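AAEL008620-PA odorant-binding protein (Aedes aegypti, PDB 5V13) binds juvenile hormone III in the mosquito hemolymph, as a secreted member of the odorant-binding protein family. Local coordinates at residues B[86-89]-B[90-94]. Residues are numbered along the deposited sequence; the frame is centred on the assembly and turned at random.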
loop_
_atom_site.group_PDB
_atom_site.type_symbol
_atom_site.label_atom_id
_atom_site.label_comp_id
_atom_site.label_asym_id
_atom_site.label_seq_id
_atom_site.Cartn_x
_atom_site.Cartn_y
_atom_site.Cartn_z
ATOM N N ARG B 86 1.386 28.189 -2.878
ATOM C CA ARG B 86 1.663 26.812 -2.461
ATOM C C ARG B 86 0.530 26.252 -1.616
ATOM O O ARG B 86 0.215 25.058 -1.716
ATOM C CB ARG B 86 3.006 26.752 -1.724
ATOM C CG ARG B 86 4.143 27.150 -2.693
ATOM C CD ARG B 86 5.538 27.037 -2.107
ATOM N NE ARG B 86 6.517 27.410 -3.136
ATOM C CZ ARG B 86 7.819 27.578 -2.913
ATOM N NH1 ARG B 86 8.314 27.423 -1.691
ATOM N NH2 ARG B 86 8.627 27.909 -3.912
ATOM N N PHE B 87 -0.105 27.096 -0.793
ATOM C CA PHE B 87 -1.334 26.672 -0.122
ATOM C C PHE B 87 -2.430 26.340 -1.134
ATOM O O PHE B 87 -3.171 25.374 -0.951
ATOM C CB PHE B 87 -1.817 27.757 0.845
ATOM C CG PHE B 87 -0.933 27.932 2.051
ATOM C CD1 PHE B 87 0.142 28.817 2.027
ATOM C CD2 PHE B 87 -1.178 27.212 3.213
ATOM C CE1 PHE B 87 0.955 28.979 3.161
ATOM C CE2 PHE B 87 -0.373 27.366 4.342
ATOM C CZ PHE B 87 0.694 28.250 4.315
ATOM N N VAL B 88 -2.539 27.130 -2.208
ATOM C CA VAL B 88 -3.528 26.854 -3.252
ATOM C C VAL B 88 -3.235 25.520 -3.919
ATOM O O VAL B 88 -4.138 24.703 -4.154
ATOM C CB VAL B 88 -3.563 27.997 -4.283
ATOM C CG1 VAL B 88 -4.351 27.566 -5.542
ATOM C CG2 VAL B 88 -4.197 29.229 -3.677
ATOM N N LEU B 89 -1.963 25.280 -4.249
ATOM C CA LEU B 89 -1.609 24.033 -4.913
ATOM C C LEU B 89 -1.859 22.843 -3.997
ATOM O O LEU B 89 -2.309 21.783 -4.451
ATOM C CB LEU B 89 -0.153 24.089 -5.391
ATOM C CG LEU B 89 0.258 23.071 -6.461
ATOM C CD1 LEU B 89 -0.387 23.370 -7.839
ATOM C CD2 LEU B 89 1.781 22.966 -6.557
ATOM N N GLN B 90 -1.609 23.010 -2.691
ATOM C CA GLN B 90 -1.909 21.946 -1.737
ATOM C C GLN B 90 -3.402 21.654 -1.682
ATOM O O GLN B 90 -3.812 20.486 -1.641
ATOM C CB GLN B 90 -1.407 22.318 -0.340
ATOM C CG GLN B 90 -1.448 21.169 0.678
ATOM C CD GLN B 90 -0.269 20.212 0.514
ATOM O OE1 GLN B 90 0.770 20.580 -0.026
ATOM N NE2 GLN B 90 -0.435 18.967 0.972
ATOM N N ALA B 91 -4.229 22.700 -1.660
ATOM C CA ALA B 91 -5.671 22.490 -1.598
ATOM C C ALA B 91 -6.190 21.825 -2.866
ATOM O O ALA B 91 -7.054 20.944 -2.803
ATOM C CB ALA B 91 -6.388 23.816 -1.363
ATOM N N GLU B 92 -5.667 22.223 -4.023
ATOM C CA GLU B 92 -6.114 21.610 -5.273
ATOM C C GLU B 92 -5.801 20.118 -5.322
ATOM O O GLU B 92 -6.565 19.339 -5.906
ATOM C CB GLU B 92 -5.479 22.337 -6.456
ATOM C CG GLU B 92 -6.013 23.751 -6.642
ATOM C CD GLU B 92 -5.303 24.536 -7.746
ATOM O OE1 GLU B 92 -5.842 25.584 -8.176
ATOM O OE2 GLU B 92 -4.200 24.127 -8.167
ATOM N N SER B 93 -4.696 19.698 -4.709
ATOM C CA SER B 93 -4.315 18.294 -4.746
ATOM C C SER B 93 -5.051 17.459 -3.707
ATOM O O SER B 93 -5.355 16.288 -3.967
ATOM C CB SER B 93 -2.801 18.151 -4.551
ATOM O OG SER B 93 -2.436 16.781 -4.462
ATOM N N PHE B 94 -5.335 18.019 -2.525
ATOM C CA PHE B 94 -5.725 17.195 -1.383
ATOM C C PHE B 94 -6.995 17.611 -0.648
ATOM O O PHE B 94 -7.320 16.987 0.368
ATOM C CB PHE B 94 -4.590 17.126 -0.349
ATOM C CG PHE B 94 -3.386 16.317 -0.802
ATOM C CD1 PHE B 94 -3.503 14.960 -1.075
ATOM C CD2 PHE B 94 -2.144 16.915 -0.938
ATOM C CE1 PHE B 94 -2.402 14.221 -1.505
ATOM C CE2 PHE B 94 -1.035 16.186 -1.343
ATOM C CZ PHE B 94 -1.165 14.828 -1.628
#
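Arg86 begins a run of four successive i to i+4 backbone bonds, its carbonyl oxygen taking the amide of Gln90, with N to O at 2.9 Å. The side chain of Gln90 leaves the turn, bends at chi2 (79°) and is gripped at both ends of its amide: OE1 accepts from Arg24 N, while NE2 donates to Met143 O. Phe87 O receives the amide of Ala91, whose CB lies 3.6 Å from that same oxygen. On this buried side the Phe87 ring meets Phe132 edge-to-face, its side chain about 6 Å from the bound hormone, and Ala91 packs on helix 99-113. At Val88 the bond to Glu92 N is the straightest of the four, with an N-H...O angle of 161°. Glu92 CG, anti to the carbonyl carbon (chi1 -69°), rests 3.3 Å from Val88 O; the extended chain beyond it crosses the Val88 side chain obliquely, and Glu92 OE1 lies 3.6 Å from Val88 CG1. A long, weak ion pair links Glu92 OE1 to Lys106 NZ. Leu89 CD1, 3.9 Å from Glu92 OE2, belongs to a side chain that also packs on Lys274 of a neighbouring subunit. Leu89 O accepts the amide of Ser93, whose OG sits over the Phe94 ring and makes a weak hydrogen bond with Lys157 NZ. The unbroken i to i+4 ladder marks 84-94 as an alpha-helix of the predominantly helical PBP/GOBP fold.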